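Local coordinates for protein carboxypeptidase A (Helicoverpa armigera, PDB 1JQG) that probably removes C-terminal amino acids from peptides as a zinc-dependent metallocarboxypeptidase, here in the proenzyme form that carries an activation peptide, at residues M176-H181 / W185-A190; I211-L216 / E408-I413; G365-A370 / S378-L383. All blocks are in the same frame, centred on the assembly; numbering follows the deposited sequence.

How the interactions relate
The three contacts lie in the catalytic domain and reach one mixed eight-stranded sheet. Interactions 1 and 2 have centres about 12 Å apart and use neighbouring parallel strands, 173-178 and 212-216, bonded through M176 N to I214 O and M176 O to L216 N. Interaction 3 lies about 12 Å from interaction 1 and 14 Å from interaction 2, on strand 377-383; along the chain it falls inside the loop that interaction 2 closes, after interaction 1. Side chains bridge all three: L383 packs on V186 and T187, and Y381 on helix 402-421. Interactions 1 and 3 hold the zinc ligand H181 and the predicted catalytic E382, respectively, whereas interaction 2 is buried farther from the chain centre.

Interaction 1: M176-H181 / W185-A190; sequences MQSLLH and WVTLPA. With ZN (zinc ion), chain B.
L179 and T187 meet between the chain leading from strand 173-178 to the zinc site and helix 187-200. The hydroxyl of T187 is the hub. OG1 accepts a weak, bent bond from the backbone N of L179, 3.2 Å long with an N-H...O angle of 133°, and is also bonded to the carbonyl O of E184. L179 keeps CG beside its own backbone N (chi1 -74°), which brings its side chain to the same hydroxyl: CD2 lies 3.4 Å from T187 OG1. The other methyl, CD1, turns to the helix and rests 3.9 Å from L188 CB. S178 presses on the backbone next door, its CB 3.4 Å from T187 O, while its OG is bonded to the carbonyl O of P217.

Two residues after L179, H181 binds zinc through ND1 at 2.2 Å, with E184 and H306 as the other protein ligands. H181 and E184 form the HxxE half of the motif by which M14 carboxypeptidases hold their metal. NE2 of H181 is bonded to D252, a second-shell carboxylate that fixes the turn of the imidazole and would probably make it a stronger ligand. The chemistry is thus a buried hydroxyl, held between the chain just before one zinc ligand and the carbonyl of another, with one methyl of L179 against it.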
loop_
_atom_site.group_PDB
_atom_site.type_symbol
_atom_site.label_atom_id
_atom_site.label_comp_id
_atom_site.label_asym_id
_atom_site.label_seq_id
_atom_site.Cartn_x
_atom_site.Cartn_y
_atom_site.Cartn_z
ATOM N N MET A 176 -10.712 -4.677 -2.765
ATOM C CA MET A 176 -9.386 -4.129 -3.121
ATOM C C MET A 176 -9.221 -2.713 -2.601
ATOM O O MET A 176 -10.178 -1.932 -2.545
ATOM C CB MET A 176 -9.343 -4.195 -4.630
ATOM C CG MET A 176 -8.106 -3.692 -5.312
ATOM S SD MET A 176 -8.516 -3.434 -7.064
ATOM C CE MET A 176 -9.338 -4.959 -7.425
ATOM N N GLN A 177 -8.043 -2.397 -2.092
ATOM C CA GLN A 177 -7.793 -1.051 -1.557
ATOM C C GLN A 177 -6.367 -0.581 -1.772
ATOM O O GLN A 177 -5.461 -1.359 -1.876
ATOM C CB GLN A 177 -8.063 -0.932 -0.052
ATOM C CG GLN A 177 -7.259 -1.908 0.802
ATOM C CD GLN A 177 -7.567 -1.777 2.277
ATOM O OE1 GLN A 177 -8.744 -1.892 2.614
ATOM N NE2 GLN A 177 -6.543 -1.539 3.103
ATOM N N SER A 178 -6.152 0.718 -1.744
ATOM C CA SER A 178 -4.859 1.316 -1.930
ATOM C C SER A 178 -4.725 2.625 -1.153
ATOM O O SER A 178 -5.693 3.102 -0.605
ATOM C CB SER A 178 -4.531 1.534 -3.431
ATOM O OG SER A 178 -5.396 2.454 -4.061
ATOM N N LEU A 179 -3.484 3.113 -1.066
ATOM C CA LEU A 179 -3.183 4.365 -0.399
ATOM C C LEU A 179 -3.426 4.372 1.100
ATOM O O LEU A 179 -3.575 5.404 1.707
ATOM C CB LEU A 179 -3.885 5.530 -1.091
ATOM C CG LEU A 179 -3.303 5.977 -2.450
ATOM C CD1 LEU A 179 -4.016 7.197 -3.008
ATOM C CD2 LEU A 179 -1.808 6.262 -2.435
ATOM N N LEU A 180 -3.328 3.235 1.757
ATOM C CA LEU A 180 -3.397 3.114 3.198
ATOM C C LEU A 180 -2.196 3.873 3.800
ATOM O O LEU A 180 -2.339 4.599 4.789
ATOM C CB LEU A 180 -3.454 1.651 3.622
ATOM C CG LEU A 180 -3.828 1.361 5.079
ATOM C CD1 LEU A 180 -5.208 1.870 5.352
ATOM C CD2 LEU A 180 -3.713 -0.097 5.485
ATOM N N HIS A 181 -1.030 3.682 3.204
ATOM C CA HIS A 181 0.171 4.440 3.464
ATOM C C HIS A 181 0.273 5.489 2.355
ATOM O O HIS A 181 0.701 5.269 1.199
ATOM C CB HIS A 181 1.383 3.530 3.472
ATOM C CG HIS A 181 1.522 2.716 4.706
ATOM N ND1 HIS A 181 2.057 1.495 4.801
ATOM C CD2 HIS A 181 1.201 2.913 6.008
ATOM C CE1 HIS A 181 2.141 0.880 5.929
ATOM N NE2 HIS A 181 1.585 1.792 6.717
ATOM N N TRP A 185 2.361 6.316 -3.736
ATOM C CA TRP A 185 1.564 6.861 -4.805
ATOM C C TRP A 185 1.295 5.935 -5.952
ATOM O O TRP A 185 0.219 5.895 -6.524
ATOM C CB TRP A 185 2.200 8.148 -5.372
ATOM C CG TRP A 185 2.074 9.328 -4.455
ATOM C CD1 TRP A 185 1.620 9.347 -3.163
ATOM C CD2 TRP A 185 2.422 10.687 -4.769
ATOM N NE1 TRP A 185 1.671 10.642 -2.664
ATOM C CE2 TRP A 185 2.167 11.468 -3.624
ATOM C CE3 TRP A 185 2.942 11.311 -5.923
ATOM C CZ2 TRP A 185 2.401 12.833 -3.607
ATOM C CZ3 TRP A 185 3.169 12.680 -5.884
ATOM C CH2 TRP A 185 2.903 13.421 -4.738
ATOM N N VAL A 186 2.220 5.045 -6.256
ATOM C CA VAL A 186 2.072 4.069 -7.319
ATOM C C VAL A 186 0.957 3.048 -7.069
ATOM O O VAL A 186 0.595 2.311 -7.988
ATOM C CB VAL A 186 3.428 3.385 -7.604
ATOM C CG1 VAL A 186 3.856 2.338 -6.579
ATOM C CG2 VAL A 186 3.409 2.776 -9.007
ATOM N N THR A 187 0.357 3.008 -5.867
ATOM C CA THR A 187 -0.712 2.081 -5.565
ATOM C C THR A 187 -2.053 2.507 -6.152
ATOM O O THR A 187 -2.914 1.612 -6.432
ATOM C CB THR A 187 -0.885 1.828 -4.064
ATOM O OG1 THR A 187 -1.259 3.025 -3.373
ATOM C CG2 THR A 187 0.411 1.257 -3.511
ATOM N N LEU A 188 -2.272 3.807 -6.312
ATOM C CA LEU A 188 -3.515 4.360 -6.821
ATOM C C LEU A 188 -3.786 4.009 -8.265
ATOM O O LEU A 188 -4.814 3.410 -8.643
ATOM C CB LEU A 188 -3.584 5.880 -6.612
ATOM C CG LEU A 188 -4.892 6.561 -7.077
ATOM C CD1 LEU A 188 -6.156 6.062 -6.365
ATOM C CD2 LEU A 188 -4.881 8.074 -6.932
ATOM N N PRO A 189 -2.809 4.162 -9.167
ATOM C CA PRO A 189 -2.953 3.719 -10.548
ATOM C C PRO A 189 -3.424 2.287 -10.668
ATOM O O PRO A 189 -4.087 1.829 -11.618
ATOM C CB PRO A 189 -1.549 3.935 -11.122
ATOM C CG PRO A 189 -0.985 5.062 -10.305
ATOM C CD PRO A 189 -1.481 4.780 -8.915
ATOM N N ALA A 190 -2.877 1.390 -9.811
ATOM C CA ALA A 190 -3.228 -0.024 -9.857
ATOM C C ALA A 190 -4.704 -0.269 -9.591
ATOM O O ALA A 190 -5.418 -0.970 -10.303
ATOM C CB ALA A 190 -2.421 -0.779 -8.824
HETATM ZN ZN ZN B . 2.843 0.312 3.068
HETATM O O HOH W 1 4.534 -1.289 3.809
#

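Interaction 2: I211-L216 / E408-I413; sequences IDWIIL and ETWEGI
W213, on strand 212-216, reaches W410 and I413 of helix 402-421; the nearest CA atoms, of W213 and I413, are 11.8 Å apart, so large side chains alone span the gap. Just before the strand, I211 CG2 lies 3.6 Å above one face of the W213 ring, toward the rim. D212 points to other partners, forming a salt bridge with R298. W213 then carries the contact. Its CH2 comes within 4.0 Å of W410 CH2, so the two six-membered rings approach by their outer corners. Their centroids are 5.8 Å apart and the planes are inclined by 44°, an oblique meeting that is neither a stack nor a T-shape. W410 has CG anti to its backbone N (chi1 177°), which extends its indole from the helix toward the strand. I413, one turn later, places CG2 at the edge of the W213 ring, near its plane and 4.4 Å from W213 CZ3. On the pyrrole side W213 NE1 is bonded to the carbonyl O of L207, which fixes the rotation of the indole and satisfies its N-H. I215 turns to T191. This is apolar, largely aromatic packing of helix 402-421 on the central mixed sheet of the alpha/beta carboxypeptidase fold. Helix 187-200 completes the surroundings: L198 packs on W213, and A194 and K197 on W410, while V174 of strand 173-178 also touches the W213 ring.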
loop_
_atom_site.group_PDB
_atom_site.type_symbol
_atom_site.label_atom_id
_atom_site.label_comp_id
_atom_site.label_asym_id
_atom_site.label_seq_id
_atom_site.Cartn_x
_atom_site.Cartn_y
_atom_site.Cartn_z
ATOM N N ILE A 211 -18.571 -12.052 -10.408
ATOM C CA ILE A 211 -17.923 -11.506 -9.247
ATOM C C ILE A 211 -18.422 -10.106 -8.873
ATOM O O ILE A 211 -18.563 -9.240 -9.744
ATOM C CB ILE A 211 -16.384 -11.486 -9.426
ATOM C CG1 ILE A 211 -15.837 -12.890 -9.765
ATOM C CG2 ILE A 211 -15.701 -11.009 -8.138
ATOM C CD1 ILE A 211 -14.380 -12.962 -10.161
ATOM N N ASP A 212 -18.666 -9.901 -7.593
ATOM C CA ASP A 212 -18.964 -8.574 -7.040
ATOM C C ASP A 212 -17.726 -7.878 -6.462
ATOM O O ASP A 212 -16.899 -8.558 -5.844
ATOM C CB ASP A 212 -19.977 -8.720 -5.910
ATOM C CG ASP A 212 -21.389 -8.887 -6.386
ATOM O OD1 ASP A 212 -21.654 -8.784 -7.588
ATOM O OD2 ASP A 212 -22.303 -9.152 -5.561
ATOM N N TRP A 213 -17.486 -6.631 -6.824
ATOM C CA TRP A 213 -16.237 -5.961 -6.450
ATOM C C TRP A 213 -16.465 -4.732 -5.564
ATOM O O TRP A 213 -17.448 -3.990 -5.622
ATOM C CB TRP A 213 -15.420 -5.548 -7.662
ATOM C CG TRP A 213 -15.184 -6.616 -8.673
ATOM C CD1 TRP A 213 -16.094 -7.174 -9.541
ATOM C CD2 TRP A 213 -13.936 -7.242 -8.973
ATOM N NE1 TRP A 213 -15.489 -8.113 -10.341
ATOM C CE2 TRP A 213 -14.163 -8.167 -10.014
ATOM C CE3 TRP A 213 -12.635 -7.103 -8.486
ATOM C CZ2 TRP A 213 -13.138 -8.960 -10.552
ATOM C CZ3 TRP A 213 -11.638 -7.877 -8.994
ATOM C CH2 TRP A 213 -11.884 -8.809 -10.016
ATOM N N ILE A 214 -15.504 -4.533 -4.646
ATOM C CA ILE A 214 -15.461 -3.403 -3.757
ATOM C C ILE A 214 -14.082 -2.809 -3.980
ATOM O O ILE A 214 -13.059 -3.461 -3.744
ATOM C CB ILE A 214 -15.671 -3.790 -2.288
ATOM C CG1 ILE A 214 -17.124 -4.235 -2.036
ATOM C CG2 ILE A 214 -15.335 -2.614 -1.350
ATOM C CD1 ILE A 214 -17.430 -4.753 -0.646
ATOM N N ILE A 215 -14.020 -1.536 -4.390
ATOM C CA ILE A 215 -12.748 -0.871 -4.617
ATOM C C ILE A 215 -12.676 0.437 -3.870
ATOM O O ILE A 215 -13.497 1.323 -4.112
ATOM C CB ILE A 215 -12.508 -0.657 -6.124
ATOM C CG1 ILE A 215 -12.563 -2.009 -6.869
ATOM C CG2 ILE A 215 -11.156 0.026 -6.357
ATOM C CD1 ILE A 215 -12.259 -1.949 -8.348
ATOM N N LEU A 216 -11.645 0.575 -3.036
ATOM C CA LEU A 216 -11.397 1.796 -2.259
ATOM C C LEU A 216 -10.061 2.420 -2.692
ATOM O O LEU A 216 -8.972 1.989 -2.290
ATOM C CB LEU A 216 -11.399 1.472 -0.754
ATOM C CG LEU A 216 -11.051 2.585 0.230
ATOM C CD1 LEU A 216 -12.022 3.751 0.190
ATOM C CD2 LEU A 216 -11.049 2.102 1.676
ATOM N N GLU A 408 0.190 -4.172 -15.438
ATOM C CA GLU A 408 0.945 -5.286 -14.827
ATOM C C GLU A 408 0.249 -5.960 -13.647
ATOM O O GLU A 408 0.046 -7.161 -13.592
ATOM C CB GLU A 408 2.245 -4.678 -14.289
ATOM C CG GLU A 408 3.314 -5.658 -13.890
ATOM C CD GLU A 408 4.575 -4.922 -13.447
ATOM O OE1 GLU A 408 4.951 -5.144 -12.294
ATOM O OE2 GLU A 408 5.070 -4.201 -14.335
ATOM N N THR A 409 -0.236 -5.166 -12.676
ATOM C CA THR A 409 -0.906 -5.644 -11.493
ATOM C C THR A 409 -2.249 -6.272 -11.801
ATOM O O THR A 409 -2.654 -7.259 -11.180
ATOM C CB THR A 409 -1.111 -4.503 -10.463
ATOM O OG1 THR A 409 0.123 -3.790 -10.299
ATOM C CG2 THR A 409 -1.541 -5.019 -9.092
ATOM N N TRP A 410 -2.922 -5.764 -12.838
ATOM C CA TRP A 410 -4.277 -6.237 -13.151
ATOM C C TRP A 410 -4.208 -7.686 -13.649
ATOM O O TRP A 410 -5.132 -8.489 -13.485
ATOM C CB TRP A 410 -4.959 -5.316 -14.149
ATOM C CG TRP A 410 -6.329 -5.758 -14.587
ATOM C CD1 TRP A 410 -6.763 -6.049 -15.856
ATOM C CD2 TRP A 410 -7.457 -5.926 -13.718
ATOM N NE1 TRP A 410 -8.102 -6.395 -15.815
ATOM C CE2 TRP A 410 -8.550 -6.321 -14.515
ATOM C CE3 TRP A 410 -7.662 -5.793 -12.355
ATOM C CZ2 TRP A 410 -9.817 -6.578 -13.998
ATOM C CZ3 TRP A 410 -8.907 -6.036 -11.801
ATOM C CH2 TRP A 410 -9.951 -6.420 -12.634
ATOM N N GLU A 411 -3.102 -8.032 -14.295
ATOM C CA GLU A 411 -2.816 -9.396 -14.697
ATOM C C GLU A 411 -2.839 -10.343 -13.503
ATOM O O GLU A 411 -3.271 -11.492 -13.628
ATOM C CB GLU A 411 -1.480 -9.500 -15.450
ATOM C CG GLU A 411 -1.375 -8.669 -16.705
ATOM C CD GLU A 411 -2.505 -9.053 -17.674
ATOM O OE1 GLU A 411 -2.441 -10.261 -17.994
ATOM O OE2 GLU A 411 -3.390 -8.243 -18.090
ATOM N N GLY A 412 -2.249 -9.908 -12.383
ATOM C CA GLY A 412 -2.189 -10.747 -11.185
ATOM C C GLY A 412 -3.517 -10.790 -10.447
ATOM O O GLY A 412 -3.947 -11.811 -9.938
ATOM N N ILE A 413 -4.182 -9.642 -10.404
ATOM C CA ILE A 413 -5.450 -9.501 -9.707
ATOM C C ILE A 413 -6.543 -10.374 -10.317
ATOM O O ILE A 413 -7.257 -11.021 -9.577
ATOM C CB ILE A 413 -5.882 -8.013 -9.632
ATOM C CG1 ILE A 413 -4.841 -7.211 -8.864
ATOM C CG2 ILE A 413 -7.259 -7.882 -8.982
ATOM C CD1 ILE A 413 -5.073 -5.746 -8.598
#

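Interaction 3: G365-A370 / S378-L383; sequences GASDYA and SYTYEL
A short helix folded back on the strand that leads to the predicted active-site glutamate is the element formed here: helix 366-370 and strand 378-383 run antiparallel, at 171°, with their axes 7.3 Å apart at closest approach. S367 and S378 make the central pair. S378 OG donates a hydrogen bond of 2.8 Å to S367 O, coming in at a C=O...O angle of 114° and slightly tilted from the carbonyl plane, so it meets the helical carbonyl well to one side of its axis. The S378 hydroxyl stands opposite its backbone N across the CA-CB bond (chi1 -178°), which directs it from the strand at the helix. The same OG also touches S367 CB at 3.4 Å and the methyl of A370 at 3.8 Å, and so fits between two residues of the helix. Replacing S378 by an alanine is likely to leave S367 O without this donor and to open a small gap between the S367 and A370 side chains. S367 meets the strand further along as well: its CB lies 3.7 Å from Y379 O, and its OG packs beside T380, 3.6 Å from CG2. T380 faces the helix, whereas Y379 turns from it.

G365 is the N-cap residue, and the first helical amide, A366 N, is bonded to N254 OD1. Strand 377-383 lies in the sheet between strands 299-307 and 311-314; farther along it carries E382, the predicted proton donor/acceptor, beside the zinc ligand H306. Helix 366-373 covers the face to which S378 and T380 point, while Y379 and Y381 pack against helix 325-340 on the other.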
loop_
_atom_site.group_PDB
_atom_site.type_symbol
_atom_site.label_atom_id
_atom_site.label_comp_id
_atom_site.label_asym_id
_atom_site.label_seq_id
_atom_site.Cartn_x
_atom_site.Cartn_y
_atom_site.Cartn_z
ATOM N N GLY A 365 -2.064 -5.476 10.840
ATOM C CA GLY A 365 -2.153 -5.277 9.416
ATOM C C GLY A 365 -3.558 -5.543 8.910
ATOM O O GLY A 365 -4.343 -6.329 9.433
ATOM N N ALA A 366 -3.915 -4.850 7.843
ATOM C CA ALA A 366 -5.242 -4.927 7.237
ATOM C C ALA A 366 -5.523 -6.302 6.663
ATOM O O ALA A 366 -6.541 -6.928 6.958
ATOM C CB ALA A 366 -5.317 -3.879 6.135
ATOM N N SER A 367 -4.619 -6.854 5.864
ATOM C CA SER A 367 -4.803 -8.175 5.262
ATOM C C SER A 367 -4.935 -9.293 6.299
ATOM O O SER A 367 -5.691 -10.238 6.071
ATOM C CB SER A 367 -3.721 -8.491 4.238
ATOM O OG SER A 367 -2.408 -8.561 4.745
ATOM N N ASP A 368 -4.215 -9.179 7.422
ATOM C CA ASP A 368 -4.321 -10.163 8.484
ATOM C C ASP A 368 -5.701 -10.179 9.151
ATOM O O ASP A 368 -6.232 -11.244 9.476
ATOM C CB ASP A 368 -3.241 -9.931 9.553
ATOM C CG ASP A 368 -1.899 -10.481 9.148
ATOM O OD1 ASP A 368 -0.896 -10.259 9.852
ATOM O OD2 ASP A 368 -1.734 -11.128 8.103
ATOM N N TYR A 369 -6.273 -8.989 9.364
ATOM C CA TYR A 369 -7.556 -8.853 9.991
ATOM C C TYR A 369 -8.676 -9.391 9.082
ATOM O O TYR A 369 -9.509 -10.160 9.574
ATOM C CB TYR A 369 -7.855 -7.410 10.426
ATOM C CG TYR A 369 -9.284 -7.210 10.930
ATOM C CD1 TYR A 369 -9.622 -7.457 12.258
ATOM C CD2 TYR A 369 -10.314 -6.788 10.108
ATOM C CE1 TYR A 369 -10.895 -7.292 12.752
ATOM C CE2 TYR A 369 -11.602 -6.608 10.540
ATOM C CZ TYR A 369 -11.882 -6.866 11.876
ATOM O OH TYR A 369 -13.166 -6.686 12.310
ATOM N N ALA A 370 -8.622 -9.034 7.825
ATOM C CA ALA A 370 -9.557 -9.477 6.816
ATOM C C ALA A 370 -9.603 -10.994 6.679
ATOM O O ALA A 370 -10.686 -11.545 6.559
ATOM C CB ALA A 370 -9.111 -8.949 5.439
ATOM N N SER A 378 -6.269 -13.721 1.517
ATOM C CA SER A 378 -5.999 -12.302 1.745
ATOM C C SER A 378 -4.508 -12.035 1.610
ATOM O O SER A 378 -3.587 -12.600 2.168
ATOM C CB SER A 378 -6.536 -11.885 3.110
ATOM O OG SER A 378 -6.372 -10.529 3.400
ATOM N N TYR A 379 -4.157 -11.107 0.737
ATOM C CA TYR A 379 -2.775 -10.732 0.484
ATOM C C TYR A 379 -2.541 -9.231 0.691
ATOM O O TYR A 379 -3.438 -8.370 0.534
ATOM C CB TYR A 379 -2.379 -11.173 -0.943
ATOM C CG TYR A 379 -2.625 -12.662 -1.199
ATOM C CD1 TYR A 379 -3.861 -13.050 -1.734
ATOM C CD2 TYR A 379 -1.685 -13.642 -0.917
ATOM C CE1 TYR A 379 -4.129 -14.372 -1.966
ATOM C CE2 TYR A 379 -1.962 -14.971 -1.205
ATOM C CZ TYR A 379 -3.190 -15.338 -1.707
ATOM O OH TYR A 379 -3.522 -16.638 -1.952
ATOM N N THR A 380 -1.292 -8.889 0.888
ATOM C CA THR A 380 -0.792 -7.527 0.898
ATOM C C THR A 380 0.210 -7.387 -0.256
ATOM O O THR A 380 1.233 -8.059 -0.236
ATOM C CB THR A 380 -0.175 -7.175 2.244
ATOM O OG1 THR A 380 0.734 -6.069 1.978
ATOM C CG2 THR A 380 0.667 -8.282 2.871
ATOM N N TYR A 381 -0.164 -6.648 -1.296
ATOM C CA TYR A 381 0.667 -6.460 -2.461
ATOM C C TYR A 381 1.725 -5.411 -2.205
ATOM O O TYR A 381 1.522 -4.413 -1.542
ATOM C CB TYR A 381 -0.144 -6.012 -3.686
ATOM C CG TYR A 381 -0.636 -7.115 -4.594
ATOM C CD1 TYR A 381 -1.453 -8.123 -4.158
ATOM C CD2 TYR A 381 -0.278 -7.125 -5.919
ATOM C CE1 TYR A 381 -1.901 -9.131 -5.000
ATOM C CE2 TYR A 381 -0.711 -8.109 -6.797
ATOM C CZ TYR A 381 -1.524 -9.106 -6.332
ATOM O OH TYR A 381 -2.009 -10.089 -7.170
ATOM N N GLU A 382 2.911 -5.665 -2.725
ATOM C CA GLU A 382 4.022 -4.727 -2.670
ATOM C C GLU A 382 4.435 -4.499 -4.115
ATOM O O GLU A 382 5.177 -5.330 -4.595
ATOM C CB GLU A 382 5.184 -5.268 -1.837
ATOM C CG GLU A 382 4.857 -5.481 -0.359
ATOM C CD GLU A 382 4.734 -4.159 0.396
ATOM O OE1 GLU A 382 5.359 -3.189 -0.075
ATOM O OE2 GLU A 382 4.037 -4.069 1.438
ATOM N N LEU A 383 3.938 -3.469 -4.750
ATOM C CA LEU A 383 4.283 -3.085 -6.098
ATOM C C LEU A 383 5.754 -2.736 -6.323
ATOM O O LEU A 383 6.468 -2.487 -5.382
ATOM C CB LEU A 383 3.449 -1.839 -6.489
ATOM C CG LEU A 383 1.937 -2.056 -6.523
ATOM C CD1 LEU A 383 1.261 -0.888 -7.261
ATOM C CD2 LEU A 383 1.619 -3.393 -7.142
#